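Local atomic coordinates of CRISPR-associated protein, Cse1 family (Acidimicrobium ferrooxidans, PDB entry 4H3T), a protein that probably serves as the large Cse1 subunit of a type I-E CRISPR Cascade complex, taking part in recognition of invading DNA. Residues A[77-82]-A[352-357]; A[68-74]-A[218-223]; A[32-36]-A[60-64]; A[225-229]-A[296-300]. The protein carries 1 engineered substitution. All coordinates share one frame; numbering follows the deposited sequence.

Contact 1. Residues A[77-82]-A[352-357]; sequences WGRLWE and LQSRGI
Arg355 reaches alongside Trp77 and Trp81 of segment 77-82, running against them, and its guanidinium meets Trp77, Gly78 and Glu82. Glu82 OE2 approaches at the guanidinium edge, near its plane, and forms a salt bridge to Arg355 NH1 at 3.1 Å; with an N-H...O angle of 128° the hydrogen bond within it is weak. The edge of the Trp77 ring points at Arg355 NE, 3.7 Å from CZ3, while CE3 lies over a guanidinium face, so this is not a face-on cation-pi stack. Having no side chain, Gly78 lets Arg355 NH2 come within 3.4 Å of its CA. A bend at chi2 (-69°) carries the arginine past both tryptophans. Here helix 74-82 packs on a short 3-10 turn, 353-355, and the turn offers its last carbonyl to the helix: Trp81 NE1 donates weakly to Arg355 O at 3.4 Å. Ile357 lays CG1 and CD1 against Trp81, CG1 being 3.6 Å from CZ2. Leu352 comes at Trp77 from the opposite direction, CD2 over one ring face and CD1 4.0 Å from CH2. Behind this layer, Leu215 O accepts from Trp77 NE1, Phe348 meets Trp77 edge to face, and Leu388 backs Ile357.

Contact 2. Residues A[68-74]-A[218-223]; sequences LRGPKDD and LVPWQY
Pro71 O and Lys72 O, successive carbonyls of segment 68-74, receive successive amides of segment 218-223. Trp221 N reaches Pro71 O at 3.1 Å with the donor in the carbonyl plane, and Gln222 N reaches Lys72 O at 2.9 Å, tilted 32° from it. Both donors belong to a type I beta turn, Pro220 to Tyr223, closed by its own bond from Tyr223 N to Pro220 O. The tight part lies beside this pairing. A cis peptide bond joins Gly70 to Pro71, and Gly70 CA sits over the six-membered ring of Trp221, 4.1 Å from its centroid, a CH-pi contact; Pro71 O lies over a face of the same indole. Pro71 CG comes within 3.6 Å of Leu218 O, and the Pro220 ring packs against the backbone of Asp73. Toward Asp74 the contact becomes looser and more polar. Gln222, extended toward the other loop, offers OE1 to Asp74 N in a weak bond of 3.5 Å. Tyr223 OH gives a firmer one, donating to the syn lone pair of Asp74 OD1 at 2.7 Å, with ring and carboxylate planes 80° apart. Lys72 touches Trp221 through CB, but its extended chain leads away to the exposed side. Asp73 is the N-cap of helix 74-82, its OD1 accepting from Glu76 N. Trp77 of that helix packs on Pro71 and Pro220, Tyr65 of helix 52-68 meets the Trp221 ring, and Phe348 of helix 344-350 lies against Pro220 and Tyr223.

Contact 3. Residues A[32-36]-A[60-64]; sequences LRDIF and VLALA
The Phe36 ring enters edge-first between Val60, Leu63 and Ala64, three residues spaced three and four apart on one face of helix 52-68. Its CZ is the leading atom, 3.4 Å from Val60 CG1 and 3.3 Å from Val60 O, which lies near the ring plane at the edge. That carbonyl is already the acceptor of Ala64 N within its own helix, so the ring edge adds a second neighbour to a satisfied oxygen. The carbons flanking CZ have their own neighbours: CE2 is 3.8 Å from Leu63 CG and CE1 3.8 Å from Ala64 CB. Phe36 achieves this with CG opposite its carbonyl carbon (chi1 -83°), which sends the ring out toward the other helix. Val60 turns CG1 to the phenylalanine and CG2 to Leu32. Leu63 is less relaxed: chi2 of 20° is close to eclipsed, and in this form its CD2 reaches Leu32 CD2 at 3.7 Å while its CG stays on the phenylalanine. Ile35 adds only a peripheral touch, CG2 on Val60 CG1. All six touching side chains are buried and apolar. Tyr94 and Ile91 of helix 88-98 flank Leu63 and Phe36, and Leu214 of helix 210-217 backs Val60. With short axes 11.5 Å apart and crossing at -74°, this is steeply crossed helix-helix packing in a hydrophobic core built from helices, with strand 18-22 packing on Leu32 and Ile35.

Contact 4. Residues A[225-229]-A[296-300]; sequences NLIRG and DVDPH
Val297 O, near the C-terminal end of helix 291-297, is approached by two groups of segment 225-229. Arg228 N donates to it weakly, at 3.5 Å and 152°, and Ile227 CA makes a CA-H...O contact at 3.4 Å. Both meet the carbonyl where the backbones come nearest, at Arg228 and Val297. Apolar contacts accompany this weak bond. Ile227 has CG1 between its backbone N and carbonyl carbon (chi1 60°), which leaves CG2 for the other segment; CG2 lies 3.6 Å from Pro299 CB and near CG and CD of the same ring. Val297 CG2 in turn meets Arg228 CB at 3.9 Å. The arginine bends at chi2, and its CG lies 3.6 Å from Asp296 O. Its guanidinium then passes with one face over Asp296 CB. The opposite charges do not pair: Arg228 NH2 and Asp296 OD2 stay 4.6 Å apart, an attraction that is probably modest. NH1 turns back instead, with a weak bond to Ile227 O and another bond to Arg224 O. The Asp298 carboxylate is held by Arg58 on OD1 and Tyr196 on OD2, while His300 bonds Arg58 and Asn217. Val254 packs against Val297 and Pro299 and shares a backbone bond with Arg228. Just past the helix, Asp298 OD1 accepts from His300 N at 3.0 Å, met from above the carboxylate plane, so the chain leaves the helix through an Asx turn.

Contact 3 is the fully buried member, an apolar helix-helix crossing without polar bonds between its segments; the other three are partly buried and mix packing with polar links. Contact 2 joins loops through well-formed backbone bonds, contact 4 relies on a weak one at a helix end, and contact 1 uses a salt bridge toward its exposed side. Segment 68-74 of contact 2 leads from helix 52-68, which carries half of contact 3, into helix 74-82 of contact 1. Contact 2 is also the hub, touching all the others: contact 1 through Trp77, contact 3 through Leu218 and contact 4 through Ile227. Contacts 1 and 4 stay about 9 Å apart at their nearest atoms.

Contact 1. Residues A[77-82]-A[352-357]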
# COMPACT_ATOMS: atom_id res chain seq x y z
N TRP A 77 6.61 -21.85 -12.36
CA TRP A 77 6.11 -21.35 -11.07
C TRP A 77 5.76 -22.53 -10.15
O TRP A 77 6.11 -22.53 -9.00
CB TRP A 77 4.86 -20.46 -11.29
CG TRP A 77 4.43 -19.73 -10.06
CD1 TRP A 77 4.81 -18.47 -9.68
CD2 TRP A 77 3.52 -20.19 -9.07
NE1 TRP A 77 4.31 -18.19 -8.43
CE2 TRP A 77 3.53 -19.25 -8.02
CE3 TRP A 77 2.85 -21.40 -8.87
CZ2 TRP A 77 2.74 -19.41 -6.86
CZ3 TRP A 77 2.09 -21.56 -7.73
CH2 TRP A 77 2.08 -20.60 -6.72
N GLY A 78 5.06 -23.49 -10.70
CA GLY A 78 4.66 -24.73 -10.06
C GLY A 78 5.83 -25.49 -9.45
O GLY A 78 5.75 -25.91 -8.29
N ARG A 79 6.95 -25.62 -10.16
CA ARG A 79 8.12 -26.31 -9.58
C ARG A 79 8.73 -25.49 -8.43
O ARG A 79 9.24 -26.06 -7.48
CB ARG A 79 9.20 -26.63 -10.65
CG ARG A 79 8.79 -27.76 -11.63
CD ARG A 79 9.96 -28.14 -12.55
NE ARG A 79 10.09 -27.18 -13.66
CZ ARG A 79 9.38 -27.22 -14.79
NH1 ARG A 79 8.48 -28.17 -15.00
NH2 ARG A 79 9.56 -26.29 -15.72
N LEU A 80 8.66 -24.17 -8.48
CA LEU A 80 9.15 -23.35 -7.35
C LEU A 80 8.23 -23.50 -6.13
O LEU A 80 8.72 -23.71 -5.01
CB LEU A 80 9.23 -21.88 -7.76
CG LEU A 80 10.28 -21.59 -8.80
CD1 LEU A 80 10.11 -20.20 -9.37
CD2 LEU A 80 11.67 -21.65 -8.20
N TRP A 81 6.90 -23.44 -6.34
CA TRP A 81 5.93 -23.56 -5.27
C TRP A 81 6.06 -24.93 -4.57
O TRP A 81 6.04 -24.96 -3.35
CB TRP A 81 4.51 -23.37 -5.80
CG TRP A 81 3.48 -23.34 -4.72
CD1 TRP A 81 2.70 -24.38 -4.31
CD2 TRP A 81 3.22 -22.26 -3.81
NE1 TRP A 81 1.91 -23.99 -3.25
CE2 TRP A 81 2.24 -22.70 -2.90
CE3 TRP A 81 3.70 -20.94 -3.69
CZ2 TRP A 81 1.73 -21.88 -1.89
CZ3 TRP A 81 3.17 -20.12 -2.71
CH2 TRP A 81 2.20 -20.59 -1.82
N GLU A 82 6.24 -26.02 -5.34
CA GLU A 82 6.35 -27.39 -4.80
C GLU A 82 7.70 -27.64 -4.09
O GLU A 82 7.78 -28.56 -3.27
CB GLU A 82 6.14 -28.43 -5.94
CG GLU A 82 4.76 -28.41 -6.58
CD GLU A 82 4.64 -28.99 -7.99
OE1 GLU A 82 5.62 -29.62 -8.47
OE2 GLU A 82 3.58 -28.79 -8.63
N LEU A 352 -4.98 -19.64 -7.96
CA LEU A 352 -4.12 -20.56 -7.17
C LEU A 352 -4.81 -21.46 -6.09
O LEU A 352 -4.11 -22.11 -5.30
CB LEU A 352 -3.01 -19.74 -6.45
CG LEU A 352 -2.15 -18.87 -7.35
CD1 LEU A 352 -1.08 -18.14 -6.55
CD2 LEU A 352 -1.54 -19.68 -8.47
N GLN A 353 -6.10 -21.53 -6.05
CA GLN A 353 -6.79 -22.44 -5.08
C GLN A 353 -6.33 -23.95 -5.13
O GLN A 353 -6.12 -24.59 -4.09
CB GLN A 353 -8.29 -22.42 -5.38
CG GLN A 353 -8.87 -20.99 -5.14
CD GLN A 353 -10.23 -21.00 -4.45
OE1 GLN A 353 -10.38 -21.50 -3.32
NE2 GLN A 353 -11.22 -20.36 -5.05
N SER A 354 -6.09 -24.46 -6.35
CA SER A 354 -5.69 -25.87 -6.48
C SER A 354 -4.27 -26.10 -5.88
O SER A 354 -3.92 -27.25 -5.66
CB SER A 354 -5.79 -26.34 -7.93
OG SER A 354 -4.91 -25.63 -8.78
N ARG A 355 -3.50 -25.03 -5.53
CA ARG A 355 -2.19 -25.14 -4.86
C ARG A 355 -2.26 -25.22 -3.29
O ARG A 355 -1.21 -25.17 -2.63
CB ARG A 355 -1.30 -23.94 -5.23
CG ARG A 355 -1.04 -23.82 -6.72
CD ARG A 355 -0.17 -24.93 -7.22
NE ARG A 355 0.17 -24.65 -8.60
CZ ARG A 355 1.03 -25.35 -9.31
NH1 ARG A 355 1.67 -26.39 -8.77
NH2 ARG A 355 1.31 -25.00 -10.57
N GLY A 356 -3.46 -25.33 -2.72
CA GLY A 356 -3.61 -25.42 -1.27
C GLY A 356 -3.57 -24.09 -0.51
O GLY A 356 -3.29 -24.08 0.70
N ILE A 357 -3.93 -22.98 -1.19
CA ILE A 357 -3.95 -21.65 -0.58
C ILE A 357 -5.40 -21.24 -0.39
O ILE A 357 -6.12 -21.15 -1.35
CB ILE A 357 -3.20 -20.60 -1.46
CG1 ILE A 357 -1.76 -21.06 -1.83
CG2 ILE A 357 -3.11 -19.26 -0.76
CD1 ILE A 357 -1.36 -20.56 -3.22

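Contact 2. Residues A[68-74]-A[218-223]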
# COMPACT_ATOMS: atom_id res chain seq x y z
N LEU A 68 16.30 -16.40 -10.26
CA LEU A 68 15.62 -17.60 -10.74
C LEU A 68 15.56 -17.69 -12.28
O LEU A 68 15.17 -18.74 -12.82
CB LEU A 68 14.19 -17.58 -10.12
CG LEU A 68 14.17 -17.59 -8.56
CD1 LEU A 68 12.75 -17.35 -8.05
CD2 LEU A 68 14.68 -18.89 -7.99
N ARG A 69 15.86 -16.57 -13.00
CA ARG A 69 15.77 -16.51 -14.46
C ARG A 69 14.36 -16.94 -14.83
O ARG A 69 14.13 -17.66 -15.76
CB ARG A 69 16.86 -17.37 -15.12
CG ARG A 69 18.23 -16.85 -14.67
CD ARG A 69 19.43 -17.44 -15.38
NE ARG A 69 19.37 -17.26 -16.84
CZ ARG A 69 19.61 -16.13 -17.51
NH1 ARG A 69 19.52 -16.11 -18.83
NH2 ARG A 69 19.92 -15.01 -16.85
N GLY A 70 13.41 -16.39 -14.12
CA GLY A 70 12.04 -16.79 -14.30
C GLY A 70 11.30 -16.47 -13.03
O GLY A 70 11.80 -15.70 -12.22
N PRO A 71 10.06 -16.97 -12.87
CA PRO A 71 9.39 -17.99 -13.71
C PRO A 71 8.83 -17.43 -15.02
O PRO A 71 8.18 -16.39 -15.05
CB PRO A 71 8.27 -18.49 -12.79
CG PRO A 71 7.92 -17.29 -11.94
CD PRO A 71 9.28 -16.67 -11.65
N LYS A 72 9.07 -18.13 -16.10
CA LYS A 72 8.56 -17.70 -17.40
C LYS A 72 7.12 -18.11 -17.57
O LYS A 72 6.40 -17.49 -18.36
CB LYS A 72 9.41 -18.30 -18.56
CG LYS A 72 9.06 -19.67 -18.99
CD LYS A 72 10.03 -20.10 -20.07
CE LYS A 72 9.69 -21.45 -20.65
NZ LYS A 72 10.56 -21.75 -21.81
N ASP A 73 6.70 -19.20 -16.89
CA ASP A 73 5.39 -19.80 -17.12
C ASP A 73 4.88 -20.52 -15.88
O ASP A 73 5.57 -20.54 -14.85
CB ASP A 73 5.45 -20.78 -18.32
CG ASP A 73 6.47 -21.91 -18.22
OD1 ASP A 73 6.99 -22.15 -17.13
OD2 ASP A 73 6.78 -22.51 -19.26
N ASP A 74 3.68 -21.08 -15.98
CA ASP A 74 3.03 -21.79 -14.88
C ASP A 74 3.80 -23.02 -14.46
O ASP A 74 3.79 -23.31 -13.27
CB ASP A 74 1.59 -22.19 -15.23
CG ASP A 74 0.68 -20.99 -15.33
OD1 ASP A 74 0.64 -20.19 -14.38
OD2 ASP A 74 -0.01 -20.86 -16.35
N LEU A 218 5.47 -13.32 -7.68
CA LEU A 218 6.27 -13.63 -8.85
C LEU A 218 5.37 -14.14 -9.94
O LEU A 218 5.44 -15.27 -10.36
CB LEU A 218 7.41 -14.58 -8.55
CG LEU A 218 8.56 -13.96 -7.75
CD1 LEU A 218 9.38 -15.08 -7.12
CD2 LEU A 218 9.37 -13.03 -8.60
N VAL A 219 4.60 -13.21 -10.50
CA VAL A 219 3.72 -13.53 -11.59
C VAL A 219 4.58 -14.04 -12.80
O VAL A 219 5.51 -13.31 -13.25
CB VAL A 219 2.85 -12.31 -12.00
CG1 VAL A 219 1.88 -12.69 -13.11
CG2 VAL A 219 2.12 -11.67 -10.81
N PRO A 220 4.25 -15.20 -13.38
CA PRO A 220 5.05 -15.66 -14.52
C PRO A 220 4.93 -14.71 -15.73
O PRO A 220 3.87 -14.10 -15.94
CB PRO A 220 4.47 -17.05 -14.80
CG PRO A 220 4.07 -17.53 -13.47
CD PRO A 220 3.38 -16.28 -12.91
N TRP A 221 6.04 -14.60 -16.51
CA TRP A 221 6.12 -13.70 -17.67
C TRP A 221 5.04 -14.02 -18.73
O TRP A 221 4.61 -13.13 -19.44
CB TRP A 221 7.51 -13.80 -18.31
CG TRP A 221 8.63 -13.40 -17.42
CD1 TRP A 221 8.59 -12.58 -16.33
CD2 TRP A 221 9.97 -13.88 -17.51
NE1 TRP A 221 9.83 -12.50 -15.75
CE2 TRP A 221 10.72 -13.22 -16.51
CE3 TRP A 221 10.65 -14.72 -18.42
CZ2 TRP A 221 12.07 -13.45 -16.33
CZ3 TRP A 221 12.00 -14.94 -18.23
CH2 TRP A 221 12.68 -14.35 -17.17
N GLN A 222 4.58 -15.28 -18.80
CA GLN A 222 3.53 -15.71 -19.72
C GLN A 222 2.20 -14.96 -19.48
O GLN A 222 1.42 -14.85 -20.40
CB GLN A 222 3.32 -17.22 -19.55
CG GLN A 222 2.48 -17.94 -20.55
CD GLN A 222 2.22 -19.40 -20.14
OE1 GLN A 222 2.39 -19.82 -18.97
NE2 GLN A 222 1.64 -20.15 -21.04
N TYR A 223 1.96 -14.40 -18.29
CA TYR A 223 0.76 -13.60 -18.04
C TYR A 223 0.92 -12.19 -18.62
O TYR A 223 1.03 -11.21 -17.87
CB TYR A 223 0.46 -13.50 -16.54
CG TYR A 223 -0.01 -14.80 -15.93
CD1 TYR A 223 -1.37 -15.09 -15.83
CD2 TYR A 223 0.89 -15.75 -15.47
CE1 TYR A 223 -1.81 -16.32 -15.33
CE2 TYR A 223 0.46 -16.98 -14.97
CZ TYR A 223 -0.89 -17.21 -14.79
OH TYR A 223 -1.35 -18.38 -14.25

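Contact 3. Residues A[32-36]-A[60-64]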
# COMPACT_ATOMS: atom_id res chain seq x y z
N LEU A 32 21.01 -9.51 1.64
CA LEU A 32 20.21 -9.93 0.50
C LEU A 32 20.45 -11.42 0.19
O LEU A 32 19.51 -12.10 -0.15
CB LEU A 32 20.46 -9.11 -0.75
CG LEU A 32 19.96 -7.72 -0.75
CD1 LEU A 32 20.66 -6.95 -1.83
CD2 LEU A 32 18.47 -7.67 -0.96
N ARG A 33 21.64 -11.94 0.42
CA ARG A 33 21.93 -13.33 0.22
C ARG A 33 21.08 -14.16 1.20
O ARG A 33 20.38 -15.07 0.77
CB ARG A 33 23.44 -13.62 0.36
CG ARG A 33 23.75 -15.04 -0.07
CD ARG A 33 24.40 -15.83 1.03
NE ARG A 33 24.76 -17.18 0.59
CZ ARG A 33 24.73 -18.25 1.37
NH1 ARG A 33 24.33 -18.15 2.63
NH2 ARG A 33 25.07 -19.45 0.88
N ASP A 34 21.12 -13.83 2.49
CA ASP A 34 20.35 -14.55 3.51
C ASP A 34 18.84 -14.38 3.38
O ASP A 34 18.11 -15.31 3.67
CB ASP A 34 20.79 -14.16 4.94
CG ASP A 34 22.03 -14.94 5.35
OD1 ASP A 34 22.41 -15.88 4.62
OD2 ASP A 34 22.64 -14.58 6.39
N ILE A 35 18.37 -13.27 2.89
CA ILE A 35 16.91 -13.13 2.75
C ILE A 35 16.37 -14.18 1.70
O ILE A 35 15.26 -14.68 1.87
CB ILE A 35 16.49 -11.65 2.48
CG1 ILE A 35 15.12 -11.37 3.16
CG2 ILE A 35 16.51 -11.31 1.04
CD1 ILE A 35 14.55 -10.06 2.99
N PHE A 36 17.17 -14.59 0.73
CA PHE A 36 16.79 -15.61 -0.24
C PHE A 36 17.07 -16.99 0.30
O PHE A 36 16.20 -17.84 0.28
CB PHE A 36 17.56 -15.37 -1.56
CG PHE A 36 16.83 -14.33 -2.36
CD1 PHE A 36 15.69 -14.67 -3.07
CD2 PHE A 36 17.26 -13.01 -2.39
CE1 PHE A 36 15.00 -13.72 -3.77
CE2 PHE A 36 16.53 -12.04 -3.06
CZ PHE A 36 15.42 -12.41 -3.77
N VAL A 60 13.37 -6.84 -3.71
CA VAL A 60 13.62 -8.27 -3.53
C VAL A 60 12.94 -9.09 -4.66
O VAL A 60 13.55 -10.04 -5.16
CB VAL A 60 13.26 -8.77 -2.10
CG1 VAL A 60 13.40 -10.27 -1.97
CG2 VAL A 60 14.20 -8.13 -1.09
N LEU A 61 11.80 -8.68 -5.14
CA LEU A 61 11.16 -9.39 -6.28
C LEU A 61 11.95 -9.22 -7.58
O LEU A 61 12.06 -10.15 -8.35
CB LEU A 61 9.76 -8.86 -6.48
CG LEU A 61 8.71 -9.30 -5.44
CD1 LEU A 61 7.43 -8.43 -5.56
CD2 LEU A 61 8.39 -10.80 -5.57
N ALA A 62 12.48 -7.99 -7.86
CA ALA A 62 13.31 -7.80 -9.04
C ALA A 62 14.51 -8.73 -8.97
O ALA A 62 14.92 -9.30 -9.98
CB ALA A 62 13.77 -6.35 -9.12
N LEU A 63 15.10 -8.84 -7.78
CA LEU A 63 16.27 -9.74 -7.58
C LEU A 63 15.87 -11.23 -7.79
O LEU A 63 16.59 -11.98 -8.45
CB LEU A 63 16.67 -9.47 -6.15
CG LEU A 63 18.04 -9.66 -5.57
CD1 LEU A 63 19.19 -9.68 -6.64
CD2 LEU A 63 18.23 -8.55 -4.55
N ALA A 64 14.66 -11.63 -7.31
CA ALA A 64 14.16 -13.01 -7.50
C ALA A 64 14.03 -13.37 -8.97
O ALA A 64 14.53 -14.43 -9.35
CB ALA A 64 12.84 -13.20 -6.80

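Contact 4. Residues A[225-229]-A[296-300]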
# COMPACT_ATOMS: atom_id res chain seq x y z
N ASN A 225 -1.12 -10.27 -19.96
CA ASN A 225 -2.25 -9.43 -19.53
C ASN A 225 -2.09 -8.84 -18.16
O ASN A 225 -2.80 -7.89 -17.82
CB ASN A 225 -3.56 -10.25 -19.52
CG ASN A 225 -3.47 -11.60 -18.75
OD1 ASN A 225 -2.47 -12.38 -18.88
ND2 ASN A 225 -4.52 -11.95 -17.95
N LEU A 226 -1.20 -9.43 -17.32
CA LEU A 226 -0.98 -9.02 -15.94
C LEU A 226 0.34 -8.29 -15.69
O LEU A 226 0.40 -7.49 -14.74
CB LEU A 226 -1.04 -10.27 -15.07
CG LEU A 226 -2.30 -11.13 -15.18
CD1 LEU A 226 -2.25 -12.22 -14.09
CD2 LEU A 226 -3.65 -10.27 -15.11
N ILE A 227 1.41 -8.64 -16.40
CA ILE A 227 2.73 -8.00 -16.23
C ILE A 227 3.49 -7.92 -17.54
O ILE A 227 3.14 -8.60 -18.48
CB ILE A 227 3.63 -8.78 -15.23
CG1 ILE A 227 3.92 -10.28 -15.67
CG2 ILE A 227 3.13 -8.77 -13.89
CD1 ILE A 227 5.33 -10.73 -15.16
N ARG A 228 4.63 -7.20 -17.52
CA ARG A 228 5.67 -7.24 -18.56
C ARG A 228 6.95 -7.66 -17.87
O ARG A 228 7.43 -7.00 -16.92
CB ARG A 228 5.88 -5.90 -19.29
CG ARG A 228 4.76 -5.41 -20.15
CD ARG A 228 4.80 -6.00 -21.56
NE ARG A 228 3.61 -5.63 -22.33
CZ ARG A 228 2.40 -6.16 -22.14
NH1 ARG A 228 2.21 -7.09 -21.21
NH2 ARG A 228 1.37 -5.75 -22.88
N GLY A 229 7.51 -8.75 -18.34
CA GLY A 229 8.78 -9.29 -17.83
C GLY A 229 9.39 -10.20 -18.85
O GLY A 229 8.69 -10.60 -19.77
N ASP A 296 0.67 -1.29 -18.18
CA ASP A 296 0.95 -2.59 -18.81
C ASP A 296 1.91 -3.44 -18.00
O ASP A 296 1.89 -4.65 -18.12
CB ASP A 296 1.54 -2.40 -20.21
CG ASP A 296 0.57 -1.78 -21.24
OD1 ASP A 296 -0.68 -1.90 -21.04
OD2 ASP A 296 1.05 -1.17 -22.22
N VAL A 297 2.81 -2.82 -17.26
CA VAL A 297 3.88 -3.54 -16.59
C VAL A 297 3.56 -4.04 -15.18
O VAL A 297 3.96 -5.15 -14.82
CB VAL A 297 5.12 -2.59 -16.53
CG1 VAL A 297 6.27 -3.19 -15.72
CG2 VAL A 297 5.60 -2.23 -17.94
N ASP A 298 2.96 -3.19 -14.37
CA ASP A 298 2.97 -3.33 -12.91
C ASP A 298 1.82 -4.15 -12.34
O ASP A 298 0.66 -3.75 -12.45
CB ASP A 298 2.97 -1.92 -12.33
CG ASP A 298 3.38 -1.78 -10.86
OD1 ASP A 298 3.28 -2.78 -10.10
OD2 ASP A 298 3.75 -0.68 -10.47
N PRO A 299 2.15 -5.25 -11.65
CA PRO A 299 1.11 -6.09 -11.08
C PRO A 299 0.53 -5.61 -9.76
O PRO A 299 -0.36 -6.29 -9.23
CB PRO A 299 1.88 -7.42 -10.84
CG PRO A 299 3.24 -6.97 -10.45
CD PRO A 299 3.51 -5.79 -11.33
N HIS A 300 1.09 -4.59 -9.13
CA HIS A 300 0.69 -4.17 -7.77
C HIS A 300 -0.29 -2.97 -7.73
O HIS A 300 -0.44 -2.33 -6.68
CB HIS A 300 1.92 -3.80 -6.94
CG HIS A 300 2.80 -4.98 -6.66
ND1 HIS A 300 4.18 -4.92 -6.84
CD2 HIS A 300 2.46 -6.21 -6.22
CE1 HIS A 300 4.62 -6.14 -6.53
NE2 HIS A 300 3.61 -6.93 -6.10